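Local coordinates for phosphate-binding protein (Xanthomonas axonopodis pv. citri, PDB 5UB3), which probably serves as a periplasmic binding protein of the phosphonate-receptor type that senses a small anion for a partner diguanylate cyclase, at residues S2-P14 and I37-M51. Sequence-based numbering, arbitrary orientation.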
ATOM      1  N   SER A   2       3.504  18.808 -18.053  1.00 42.04           N
ATOM      2  CA  SER A   2       2.799  20.048 -17.574  1.00 44.46           C
ATOM      3  C   SER A   2       1.676  20.572 -18.448  1.00 36.99           C
ATOM      4  O   SER A   2       0.766  21.166 -17.949  1.00 41.45           O
ATOM      5  CB  SER A   2       3.755  21.184 -17.362  1.00 45.50           C
ATOM      6  OG  SER A   2       3.089  22.110 -16.546  1.00 50.70           O
ATOM      7  N   SER A   3       1.777  20.373 -19.744  1.00 31.09           N
ATOM      8  CA  SER A   3       0.613  20.125 -20.603  1.00 29.48           C
ATOM      9  C   SER A   3       0.102  18.644 -20.483  1.00 28.99           C
ATOM     10  O   SER A   3      -0.977  18.274 -20.921  1.00 25.09           O
ATOM     11  CB  SER A   3       1.013  20.500 -22.039  1.00 33.56           C
ATOM     12  OG  SER A   3      -0.077  20.326 -22.896  1.00 40.66           O
ATOM     13  N   VAL A   4       0.945  17.783 -19.920  1.00 25.35           N
ATOM     14  CA  VAL A   4       0.629  16.411 -19.707  1.00 27.06           C
ATOM     15  C   VAL A   4       0.390  16.150 -18.215  1.00 24.22           C
ATOM     16  O   VAL A   4       1.127  16.679 -17.360  1.00 22.35           O
ATOM     17  CB  VAL A   4       1.816  15.522 -20.126  1.00 26.57           C
ATOM     18  CG1 VAL A   4       1.410  14.081 -20.033  1.00 29.08           C
ATOM     19  CG2 VAL A   4       2.291  15.871 -21.540  1.00 31.40           C
ATOM     20  N   LEU A   5      -0.622  15.324 -17.930  1.00 21.84           N
ATOM     21  CA  LEU A   5      -0.837  14.765 -16.570  1.00 20.53           C
ATOM     22  C   LEU A   5      -0.399  13.315 -16.552  1.00 20.19           C
ATOM     23  O   LEU A   5      -0.899  12.503 -17.303  1.00 20.05           O
ATOM     24  CB  LEU A   5      -2.310  14.850 -16.160  1.00 19.80           C
ATOM     25  CG  LEU A   5      -2.668  14.333 -14.775  1.00 19.40           C
ATOM     26  CD1 LEU A   5      -2.032  15.253 -13.751  1.00 20.41           C
ATOM     27  CD2 LEU A   5      -4.176  14.293 -14.565  1.00 20.94           C
ATOM     28  N   VAL A   6       0.549  13.002 -15.696  1.00 19.81           N
ATOM     29  CA  VAL A   6       1.076  11.653 -15.602  1.00 20.51           C
ATOM     30  C   VAL A   6       0.595  10.961 -14.314  1.00 17.66           C
ATOM     31  O   VAL A   6       0.896  11.424 -13.216  1.00 15.39           O
ATOM     32  CB  VAL A   6       2.639  11.661 -15.650  1.00 18.65           C
ATOM     33  CG1 VAL A   6       3.092  10.235 -15.809  1.00 19.72           C
ATOM     34  CG2 VAL A   6       3.120  12.498 -16.830  1.00 18.23           C
ATOM     35  N   LEU A   7      -0.119   9.855 -14.467  1.00 17.36           N
ATOM     36  CA  LEU A   7      -0.698   9.117 -13.343  1.00 17.17           C
ATOM     37  C   LEU A   7       0.172   7.908 -13.177  1.00 18.47           C
ATOM     38  O   LEU A   7       0.576   7.260 -14.165  1.00 16.02           O
ATOM     39  CB  LEU A   7      -2.127   8.689 -13.627  1.00 17.24           C
ATOM     40  CG  LEU A   7      -2.852   7.600 -12.814  1.00 17.19           C
ATOM     41  CD1 LEU A   7      -3.007   7.895 -11.344  1.00 18.26           C
ATOM     42  CD2 LEU A   7      -4.209   7.371 -13.447  1.00 19.08           C
ATOM     43  N   GLY A   8       0.440   7.565 -11.929  1.00 17.65           N
ATOM     44  CA  GLY A   8       1.264   6.400 -11.699  1.00 19.30           C
ATOM     45  C   GLY A   8       0.867   5.649 -10.446  1.00 20.04           C
ATOM     46  O   GLY A   8      -0.079   5.978  -9.797  1.00 19.61           O
ATOM     47  N   ARG A   9       1.651   4.624 -10.152  1.00 20.69           N
ATOM     48  CA  ARG A   9       1.673   3.957  -8.883  1.00 22.41           C
ATOM     49  C   ARG A   9       2.939   3.104  -8.859  1.00 21.41           C
ATOM     50  O   ARG A   9       3.554   2.810  -9.890  1.00 19.77           O
ATOM     51  CB  ARG A   9       0.453   3.023  -8.654  1.00 25.23           C
ATOM     52  CG  ARG A   9       0.347   1.882  -9.657  1.00 27.58           C
ATOM     53  CD  ARG A   9      -0.624   0.820  -9.155  1.00 32.54           C
ATOM     54  NE  ARG A   9      -0.051   0.039  -8.074  1.00 34.55           N
ATOM     55  CZ  ARG A   9      -0.611  -1.044  -7.541  1.00 41.56           C
ATOM     56  NH1 ARG A   9      -1.768  -1.492  -8.001  1.00 45.51           N
ATOM     57  NH2 ARG A   9      -0.030  -1.676  -6.531  1.00 36.20           N
ATOM     58  N   ILE A  10       3.288   2.689  -7.660  1.00 19.98           N
ATOM     59  CA  ILE A  10       4.308   1.692  -7.477  1.00 19.81           C
ATOM     60  C   ILE A  10       3.698   0.382  -7.872  1.00 20.07           C
ATOM     61  O   ILE A  10       2.619   0.046  -7.392  1.00 20.38           O
ATOM     62  CB  ILE A  10       4.731   1.640  -6.000  1.00 20.11           C
ATOM     63  CG1 ILE A  10       5.274   3.035  -5.535  1.00 19.49           C
ATOM     64  CG2 ILE A  10       5.775   0.554  -5.797  1.00 20.82           C
ATOM     65  CD1 ILE A  10       5.351   3.146  -4.033  1.00 20.85           C
ATOM     66  N   SER A  11       4.385  -0.383  -8.699  1.00 19.64           N
ATOM     67  CA  SER A  11       3.813  -1.575  -9.195  1.00 22.99           C
ATOM     68  C   SER A  11       4.874  -2.609  -9.393  1.00 25.02           C
ATOM     69  O   SER A  11       5.859  -2.347 -10.038  1.00 25.81           O
ATOM     70  CB  SER A  11       3.154  -1.303 -10.532  1.00 24.97           C
ATOM     71  OG  SER A  11       2.762  -2.519 -11.201  1.00 24.29           O
ATOM     72  N   ASP A  12       4.590  -3.811  -8.947  1.00 27.92           N
ATOM     73  CA  ASP A  12       5.400  -4.989  -9.315  1.00 33.27           C
ATOM     74  C   ASP A  12       4.851  -5.713 -10.544  1.00 34.39           C
ATOM     75  O   ASP A  12       5.290  -6.798 -10.834  1.00 32.70           O
ATOM     76  CB  ASP A  12       5.457  -6.014  -8.161  1.00 36.67           C
ATOM     77  CG  ASP A  12       4.051  -6.409  -7.609  1.00 39.74           C
ATOM     78  OD1 ASP A  12       2.978  -6.026  -8.169  1.00 39.49           O
ATOM     79  OD2 ASP A  12       4.016  -7.092  -6.557  1.00 46.69           O
ATOM     80  N   ASP A  13       3.879  -5.137 -11.238  1.00 32.42           N
ATOM     81  CA  ASP A  13       3.157  -5.866 -12.295  1.00 32.60           C
ATOM     82  C   ASP A  13       2.515  -4.876 -13.260  1.00 27.72           C
ATOM     83  O   ASP A  13       1.297  -4.832 -13.415  1.00 28.60           O
ATOM     84  CB  ASP A  13       2.127  -6.750 -11.619  1.00 34.14           C
ATOM     85  CG  ASP A  13       1.385  -7.676 -12.566  1.00 38.26           C
ATOM     86  OD1 ASP A  13       1.812  -7.878 -13.714  1.00 38.50           O
ATOM     87  OD2 ASP A  13       0.318  -8.157 -12.119  1.00 42.83           O
ATOM     88  N   PRO A  14       3.337  -4.010 -13.851  1.00 28.95           N
ATOM     89  CA  PRO A  14       2.799  -2.918 -14.666  1.00 29.11           C
ATOM     90  C   PRO A  14       1.898  -3.351 -15.831  1.00 31.80           C
ATOM     91  O   PRO A  14       0.943  -2.671 -16.122  1.00 29.70           O
ATOM     92  CB  PRO A  14       4.040  -2.225 -15.203  1.00 29.94           C
ATOM     93  CG  PRO A  14       5.158  -3.215 -15.038  1.00 31.46           C
ATOM     94  CD  PRO A  14       4.805  -4.002 -13.828  1.00 31.08           C
ATOM     95  N   ILE A  37      -4.124  21.215 -18.970  1.00 24.97           N
ATOM     96  CA  ILE A  37      -3.838  19.778 -19.295  1.00 24.59           C
ATOM     97  C   ILE A  37      -4.480  19.433 -20.621  1.00 25.22           C
ATOM     98  O   ILE A  37      -5.649  19.683 -20.805  1.00 24.37           O
ATOM     99  CB  ILE A  37      -4.307  18.838 -18.198  1.00 22.67           C
ATOM    100  CG1 ILE A  37      -3.539  19.145 -16.896  1.00 24.13           C
ATOM    101  CG2 ILE A  37      -4.186  17.390 -18.591  1.00 23.56           C
ATOM    102  CD1 ILE A  37      -2.027  18.995 -16.938  1.00 23.45           C
ATOM    103  N   ARG A  38      -3.683  18.894 -21.540  1.00 24.91           N
ATOM    104  CA  ARG A  38      -4.170  18.468 -22.827  1.00 27.03           C
ATOM    105  C   ARG A  38      -4.122  16.961 -22.988  1.00 25.64           C
ATOM    106  O   ARG A  38      -4.862  16.414 -23.773  1.00 25.25           O
ATOM    107  CB  ARG A  38      -3.330  19.072 -23.946  1.00 30.95           C
ATOM    108  CG  ARG A  38      -3.220  20.572 -23.915  1.00 31.88           C
ATOM    109  CD  ARG A  38      -4.492  21.243 -24.338  1.00 36.56           C
ATOM    110  NE  ARG A  38      -4.235  22.691 -24.380  1.00 43.05           N
ATOM    111  CZ  ARG A  38      -3.939  23.423 -25.467  1.00 45.01           C
ATOM    112  NH1 ARG A  38      -3.903  22.902 -26.701  1.00 39.49           N
ATOM    113  NH2 ARG A  38      -3.710  24.721 -25.306  1.00 47.00           N
ATOM    114  N   ARG A  39      -3.261  16.275 -22.274  1.00 22.61           N
ATOM    115  CA  ARG A  39      -3.054  14.859 -22.538  1.00 23.98           C
ATOM    116  C   ARG A  39      -2.619  14.207 -21.224  1.00 21.83           C
ATOM    117  O   ARG A  39      -2.223  14.896 -20.252  1.00 22.04           O
ATOM    118  CB  ARG A  39      -2.060  14.649 -23.685  1.00 28.97           C
ATOM    119  CG  ARG A  39      -0.649  15.232 -23.474  1.00 35.94           C
ATOM    120  CD  ARG A  39       0.216  15.287 -24.773  1.00 38.12           C
ATOM    121  NE  ARG A  39      -0.409  16.213 -25.720  1.00 39.60           N
ATOM    122  CZ  ARG A  39      -0.228  17.551 -25.770  1.00 38.27           C
ATOM    123  NH1 ARG A  39       0.648  18.202 -24.990  1.00 39.26           N
ATOM    124  NH2 ARG A  39      -0.944  18.251 -26.644  1.00 38.11           N
ATOM    125  N   GLY A  40      -2.747  12.908 -21.219  1.00 21.44           N
ATOM    126  CA  GLY A  40      -2.389  12.054 -20.098  1.00 24.45           C
ATOM    127  C   GLY A  40      -1.366  11.011 -20.499  1.00 23.37           C
ATOM    128  O   GLY A  40      -1.372  10.564 -21.635  1.00 24.32           O
ATOM    129  N   GLU A  41      -0.560  10.585 -19.536  1.00 20.82           N
ATOM    130  CA  GLU A  41       0.319   9.423 -19.656  1.00 21.37           C
ATOM    131  C   GLU A  41       0.307   8.611 -18.368  1.00 20.41           C
ATOM    132  O   GLU A  41      -0.000   9.133 -17.305  1.00 19.01           O
ATOM    133  CB  GLU A  41       1.745   9.872 -19.881  1.00 25.15           C
ATOM    134  CG  GLU A  41       2.000  10.192 -21.334  1.00 29.83           C
ATOM    135  CD  GLU A  41       3.221  11.015 -21.582  1.00 32.17           C
ATOM    136  OE1 GLU A  41       4.005  11.268 -20.655  1.00 30.85           O
ATOM    137  OE2 GLU A  41       3.359  11.427 -22.746  1.00 37.18           O
ATOM    138  N   ILE A  42       0.649   7.342 -18.475  1.00 19.12           N
ATOM    139  CA  ILE A  42       0.807   6.480 -17.334  1.00 20.42           C
ATOM    140  C   ILE A  42       2.315   6.204 -17.180  1.00 20.03           C
ATOM    141  O   ILE A  42       2.995   5.888 -18.171  1.00 16.93           O
ATOM    142  CB  ILE A  42       0.077   5.130 -17.550  1.00 22.00           C
ATOM    143  CG1 ILE A  42      -1.451   5.353 -17.741  1.00 26.19           C
ATOM    144  CG2 ILE A  42       0.339   4.150 -16.411  1.00 20.93           C
ATOM    145  CD1 ILE A  42      -2.141   5.984 -16.562  1.00 28.99           C
ATOM    146  N   LEU A  43       2.800   6.260 -15.947  1.00 18.48           N
ATOM    147  CA  LEU A  43       4.187   5.921 -15.629  1.00 17.87           C
ATOM    148  C   LEU A  43       4.200   5.329 -14.233  1.00 18.57           C
ATOM    149  O   LEU A  43       3.983   6.007 -13.242  1.00 17.49           O
ATOM    150  CB  LEU A  43       5.124   7.112 -15.692  1.00 18.22           C
ATOM    151  CG  LEU A  43       6.624   6.827 -15.500  1.00 17.71           C
ATOM    152  CD1 LEU A  43       7.174   5.750 -16.440  1.00 19.43           C
ATOM    153  CD2 LEU A  43       7.432   8.073 -15.673  1.00 18.13           C
ATOM    154  N   MET A  44       4.480   4.042 -14.179  1.00 19.72           N
ATOM    155  CA  MET A  44       4.527   3.341 -12.930  1.00 20.44           C
ATOM    156  C   MET A  44       5.994   3.141 -12.584  1.00 21.00           C
ATOM    157  O   MET A  44       6.875   3.423 -13.383  1.00 19.60           O
ATOM    158  CB  MET A  44       3.784   2.016 -13.063  1.00 21.61           C
ATOM    159  CG  MET A  44       2.294   2.170 -13.135  1.00 21.37           C
ATOM    160  SD  MET A  44       1.479   0.621 -13.579  1.00 23.75           S
ATOM    161  CE  MET A  44       1.709   0.625 -15.354  1.00 21.78           C
ATOM    162  N   ALA A  45       6.266   2.737 -11.355  1.00 19.95           N
ATOM    163  CA  ALA A  45       7.654   2.524 -10.976  1.00 21.29           C
ATOM    164  C   ALA A  45       7.740   1.263 -10.200  1.00 20.28           C
ATOM    165  O   ALA A  45       6.801   0.920  -9.556  1.00 18.89           O
ATOM    166  CB  ALA A  45       8.195   3.709 -10.181  1.00 20.90           C
ATOM    167  N   PRO A  46       8.879   0.563 -10.265  1.00 22.06           N
ATOM    168  CA  PRO A  46       8.987  -0.714  -9.490  1.00 21.50           C
ATOM    169  C   PRO A  46       8.973  -0.584  -7.966  1.00 21.15           C
ATOM    170  O   PRO A  46       8.619  -1.538  -7.271  1.00 20.05           O
ATOM    171  CB  PRO A  46      10.337  -1.329  -9.962  1.00 23.87           C
ATOM    172  CG  PRO A  46      11.044  -0.263 -10.766  1.00 24.67           C
ATOM    173  CD  PRO A  46      10.142   0.957 -10.924  1.00 22.49           C
ATOM    174  N   ASP A  47       9.331   0.565  -7.421  1.00 19.18           N
ATOM    175  CA  ASP A  47       9.400   0.694  -5.958  1.00 21.30           C
ATOM    176  C   ASP A  47       9.292   2.146  -5.569  1.00 20.49           C
ATOM    177  O   ASP A  47       9.290   3.015  -6.456  1.00 17.45           O
ATOM    178  CB  ASP A  47      10.671   0.057  -5.405  1.00 24.35           C
ATOM    179  CG  ASP A  47      11.913   0.582  -6.092  1.00 26.57           C
ATOM    180  OD1 ASP A  47      12.134   1.800  -6.127  1.00 25.18           O
ATOM    181  OD2 ASP A  47      12.618  -0.242  -6.661  1.00 28.65           O
ATOM    182  N   ALA A  48       9.180   2.387  -4.259  1.00 19.02           N
ATOM    183  CA  ALA A  48       8.995   3.725  -3.676  1.00 21.01           C
ATOM    184  C   ALA A  48      10.152   4.678  -3.976  1.00 21.43           C
ATOM    185  O   ALA A  48       9.967   5.894  -4.217  1.00 19.78           O
ATOM    186  CB  ALA A  48       8.771   3.629  -2.170  1.00 20.58           C
ATOM    187  N   ARG A  49      11.360   4.121  -3.974  1.00 20.95           N
ATOM    188  CA  ARG A  49      12.522   4.915  -4.265  1.00 21.41           C
ATOM    189  C   ARG A  49      12.548   5.464  -5.660  1.00 19.71           C
ATOM    190  O   ARG A  49      12.753   6.661  -5.854  1.00 19.87           O
ATOM    191  CB  ARG A  49      13.800   4.119  -4.046  1.00 24.83           C
ATOM    192  CG  ARG A  49      14.118   4.039  -2.592  1.00 30.49           C
ATOM    193  CD  ARG A  49      15.632   3.939  -2.445  1.00 35.36           C
ATOM    194  NE  ARG A  49      16.064   2.569  -2.429  1.00 39.45           N
ATOM    195  CZ  ARG A  49      17.343   2.207  -2.548  1.00 46.90           C
ATOM    196  NH1 ARG A  49      18.298   3.123  -2.748  1.00 44.78           N
ATOM    197  NH2 ARG A  49      17.666   0.918  -2.496  1.00 47.50           N
ATOM    198  N   GLN A  50      12.363   4.579  -6.635  1.00 17.92           N
ATOM    199  CA  GLN A  50      12.185   5.048  -8.012  1.00 17.18           C
ATOM    200  C   GLN A  50      11.025   6.005  -8.219  1.00 15.75           C
ATOM    201  O   GLN A  50      11.084   6.905  -9.063  1.00 15.77           O
ATOM    202  CB  GLN A  50      12.055   3.852  -8.967  1.00 18.31           C
ATOM    203  CG  GLN A  50      12.214   4.204 -10.452  1.00 18.91           C
ATOM    204  CD  GLN A  50      13.578   4.825 -10.729  1.00 21.24           C
ATOM    205  OE1 GLN A  50      14.583   4.150 -10.616  1.00 21.67           O
ATOM    206  NE2 GLN A  50      13.613   6.123 -11.069  1.00 22.56           N
ATOM    207  N   MET A  51       9.909   5.718  -7.577  1.00 15.47           N
ATOM    208  CA  MET A  51       8.734   6.548  -7.794  1.00 16.46           C
ATOM    209  C   MET A  51       9.002   7.934  -7.206  1.00 16.84           C
ATOM    210  O   MET A  51       8.641   8.959  -7.793  1.00 15.56           O
ATOM    211  CB  MET A  51       7.521   5.938  -7.135  1.00 17.06           C
ATOM    212  CG  MET A  51       6.285   6.820  -7.334  1.00 17.30           C
ATOM    213  SD  MET A  51       5.855   7.264  -9.028  1.00 17.74           S
ATOM    214  CE  MET A  51       4.897   5.828  -9.475  1.00 18.23           C
TER
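Leu5 and Leu7 hydrogen-bond through their backbones to Arg39, Glu41 and Leu43, pairing strands 4-8 and 39-42 in parallel as the two strands of a beta-alpha-beta unit joined through helix 14-28, a building block of periplasmic binding protein lobes. The parallel pattern is easily followed: Leu5 O accepts from Glu41 N at 3.0 Å, and Glu41 O then accepts from Leu7 N at 2.9 Å. On one face, Val6 CG1 lies 3.7 Å from Leu43 CB, both side chains pointing the same way. On the other, Ile42 curls its CD1 back to 4.0 Å from Leu7 CD2, and helix 14-28 packs against this face through Leu25. Beyond Gly8 the pairing lapses, leaving Arg9 N and Leu43 O buried without hydrogen-bond partners, then resumes with Ala45 N donating to Arg9 O (3.1 Å) and Ser11 N to Ala45 O (2.9 Å). Here Ile10 reaches helix 48-56, its CD1 3.7 Å from Ala48 CA, while Glu65 accepts from its backbone N. Asp47 caps that helix, OD1 taking Gln50 N. Met44, in the loop after strand 39-42, bends at its last torsion (chi3 -81°), which sets its CE 3.7 Å from Pro14 CB at the start of helix 14-28.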